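PDB 3IQ1: DPS family protein from Vibrio cholerae O1 biovar El Tor, which probably binds iron and oxidises it for storage within a twelve-subunit shell, as in other ferritin-like proteins of the Dps family. Local coordinates for residues 147-150 with 151-155. Sequence-based numbering, arbitrary orientation.
Sequences QEKL and VWMLN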
ATOM      1  N   GLN B 147      20.701 -17.959 -12.018  1.00  5.13           N
ATOM      2  CA  GLN B 147      21.076 -17.818 -13.423  1.00  5.14           C
ATOM      3  C   GLN B 147      20.910 -19.106 -14.160  1.00  5.00           C
ATOM      4  O   GLN B 147      20.615 -19.109 -15.363  1.00  6.28           O
ATOM      5  CB  GLN B 147      22.460 -17.190 -13.602  1.00  5.03           C
ATOM      6  CG  GLN B 147      22.393 -15.759 -13.179  1.00  5.34           C
ATOM      7  CD  GLN B 147      23.759 -15.097 -13.032  1.00  6.22           C
ATOM      8  OE1 GLN B 147      24.799 -15.777 -13.064  1.00  6.39           O
ATOM      9  NE2 GLN B 147      23.760 -13.803 -12.866  1.00  6.24           N
ATOM     10  N   GLU B 148      21.024 -20.234 -13.471  1.00  5.29           N
ATOM     11  CA  GLU B 148      20.674 -21.521 -14.080  1.00  5.53           C
ATOM     12  C   GLU B 148      19.201 -21.531 -14.512  1.00  5.57           C
ATOM     13  O   GLU B 148      18.901 -21.914 -15.624  1.00  5.38           O
ATOM     14  CB  GLU B 148      20.973 -22.688 -13.150  1.00  4.49           C
ATOM     15  CG  GLU B 148      22.463 -22.940 -12.947  1.00  6.67           C
ATOM     16  CD  GLU B 148      22.798 -24.004 -11.945  1.00  6.17           C
ATOM     17  OE1 GLU B 148      21.951 -24.297 -11.058  1.00  6.39           O
ATOM     18  OE2 GLU B 148      23.938 -24.546 -11.975  1.00  5.53           O
ATOM     19  N   LYS B 149      18.321 -21.043 -13.651  1.00  6.26           N
ATOM     20  CA  LYS B 149      16.896 -20.964 -13.932  1.00  4.66           C
ATOM     21  C   LYS B 149      16.700 -20.084 -15.170  1.00  4.79           C
ATOM     22  O   LYS B 149      15.955 -20.444 -16.094  1.00  5.09           O
ATOM     23  CB  LYS B 149      16.108 -20.428 -12.725  1.00  5.38           C
ATOM     24  CG  LYS B 149      14.647 -20.395 -13.007  1.00  7.16           C
ATOM     25  CD  LYS B 149      13.895 -19.674 -11.930  1.00 12.47           C
ATOM     26  CE  LYS B 149      12.468 -19.479 -12.329  1.00 15.51           C
ATOM     27  NZ  LYS B 149      11.648 -18.874 -11.170  1.00 19.88           N
ATOM     28  N   LEU B 150      17.375 -18.941 -15.201  1.00  4.97           N
ATOM     29  CA  LEU B 150      17.196 -18.014 -16.306  1.00  5.24           C
ATOM     30  C   LEU B 150      17.677 -18.628 -17.590  1.00  6.97           C
ATOM     31  O   LEU B 150      17.033 -18.484 -18.645  1.00  7.72           O
ATOM     32  CB  LEU B 150      17.912 -16.702 -16.037  1.00  6.37           C
ATOM     33  CG  LEU B 150      17.719 -15.576 -17.069  1.00  8.03           C
ATOM     34  CD1 LEU B 150      16.224 -15.349 -17.494  1.00 10.81           C
ATOM     35  CD2 LEU B 150      18.342 -14.254 -16.546  1.00 10.19           C
ATOM     36  N   VAL B 151      18.815 -19.314 -17.524  1.00  6.52           N
ATOM     37  CA  VAL B 151      19.334 -19.966 -18.726  1.00  7.23           C
ATOM     38  C   VAL B 151      18.334 -20.996 -19.270  1.00  6.56           C
ATOM     39  O   VAL B 151      18.148 -21.108 -20.508  1.00  8.61           O
ATOM     40  CB  VAL B 151      20.749 -20.516 -18.482  1.00  7.26           C
ATOM     41  CG1 VAL B 151      21.213 -21.491 -19.641  1.00  7.50           C
ATOM     42  CG2 VAL B 151      21.742 -19.355 -18.357  1.00  7.71           C
ATOM     43  N   TRP B 152      17.681 -21.768 -18.408  1.00  7.48           N
ATOM     44  CA  TRP B 152      16.596 -22.650 -18.837  1.00  8.81           C
ATOM     45  C   TRP B 152      15.520 -21.880 -19.624  1.00  8.52           C
ATOM     46  O   TRP B 152      15.177 -22.233 -20.760  1.00  9.33           O
ATOM     47  CB  TRP B 152      16.002 -23.421 -17.647  1.00  9.26           C
ATOM     48  CG  TRP B 152      14.537 -23.777 -17.874  1.00 10.79           C
ATOM     49  CD1 TRP B 152      14.027 -24.533 -18.898  1.00 15.04           C
ATOM     50  CD2 TRP B 152      13.404 -23.308 -17.134  1.00  8.45           C
ATOM     51  NE1 TRP B 152      12.675 -24.531 -18.856  1.00 12.33           N
ATOM     52  CE2 TRP B 152      12.247 -23.817 -17.779  1.00 11.78           C
ATOM     53  CE3 TRP B 152      13.243 -22.536 -15.983  1.00  8.37           C
ATOM     54  CZ2 TRP B 152      10.987 -23.574 -17.321  1.00 10.99           C
ATOM     55  CZ3 TRP B 152      11.974 -22.294 -15.523  1.00 11.48           C
ATOM     56  CH2 TRP B 152      10.846 -22.813 -16.210  1.00 10.19           C
HETATM   57  N   MSE B 153      15.052 -20.777 -19.074  1.00  8.75           N
HETATM   58  CA  MSE B 153      14.002 -19.996 -19.717  1.00  8.71           C
HETATM   59  C   MSE B 153      14.421 -19.395 -21.066  1.00  7.36           C
HETATM   60  O   MSE B 153      13.642 -19.430 -22.027  1.00  8.24           O
HETATM   61  CB  MSE B 153      13.506 -18.911 -18.762  1.00  8.40           C
HETATM   62  CG  MSE B 153      13.009 -19.424 -17.465  1.00  7.08           C
HETATM   63 SE   MSE B 153      12.299 -17.965 -16.375  0.85 10.50          SE
HETATM   64  CE  MSE B 153      13.863 -17.087 -16.098  1.00 16.77           C
ATOM     65  N   LEU B 154      15.600 -18.781 -21.123  1.00  6.86           N
ATOM     66  CA  LEU B 154      16.092 -18.195 -22.349  1.00  7.09           C
ATOM     67  C   LEU B 154      16.191 -19.269 -23.431  1.00  7.77           C
ATOM     68  O   LEU B 154      15.788 -19.061 -24.582  1.00  9.69           O
ATOM     69  CB  LEU B 154      17.475 -17.601 -22.091  1.00  6.97           C
ATOM     70  CG  LEU B 154      17.528 -16.422 -21.133  1.00  8.98           C
ATOM     71  CD1 LEU B 154      19.007 -15.994 -20.921  1.00 11.09           C
ATOM     72  CD2 LEU B 154      16.672 -15.238 -21.596  1.00  9.89           C
ATOM     73  N   ASN B 155      16.782 -20.410 -23.092  1.00  7.29           N
ATOM     74  CA  ASN B 155      16.892 -21.546 -24.061  1.00  6.83           C
ATOM     75  C   ASN B 155      15.523 -22.098 -24.481  1.00  7.54           C
ATOM     76  O   ASN B 155      15.346 -22.493 -25.636  1.00  8.77           O
ATOM     77  CB  ASN B 155      17.738 -22.668 -23.494  1.00  6.86           C
ATOM     78  CG  ASN B 155      19.217 -22.462 -23.756  1.00  9.67           C
ATOM     79  OD1 ASN B 155      19.715 -22.506 -24.928  1.00 10.79           O
ATOM     80  ND2 ASN B 155      19.963 -22.254 -22.678  1.00  8.33           N
TER
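The backbone N-H of Val151 donates to Gln147 O, N to O 2.8 Å, an i to i+4 bond of the last long helix of this ferritin-like subunit. Trp152 repeats the backbone bond to Glu148 O, while its indole runs alongside Lys149: CG of the lysine meets the ring edge in plane, 3.9 Å from Trp152 CE3. With CG anti to the backbone N (chi1 -178°) and an extended chain, Lys149 passes the indole and carries NZ to a salt bridge with Glu72 of a second subunit. In selenomethionine Met153, CG sits over the margin of one face of the Trp152 ring, 3.4 Å from its plane. The chain bends at chi3 (-67°), turning CE back to Leu150 CD1; at 3.2 Å this is too close for comfortable packing, and the exact placement is doubtful. Leu154 crosses Leu150 at a slant, its CG 4.0 Å from Leu150 CD1, and both leucines touch helix 103-131. Asn155 ND2 (N-H...O 144°) and N both hydrogen-bond to Val151 O, from opposite faces of its plane. Two turns of helix thus sort their chemistry: leucines face the four-helix bundle, while Glu148, shared between Arg122 of its own chain and Arg73 of the second subunit, probably stays ionised and joins fold to assembly.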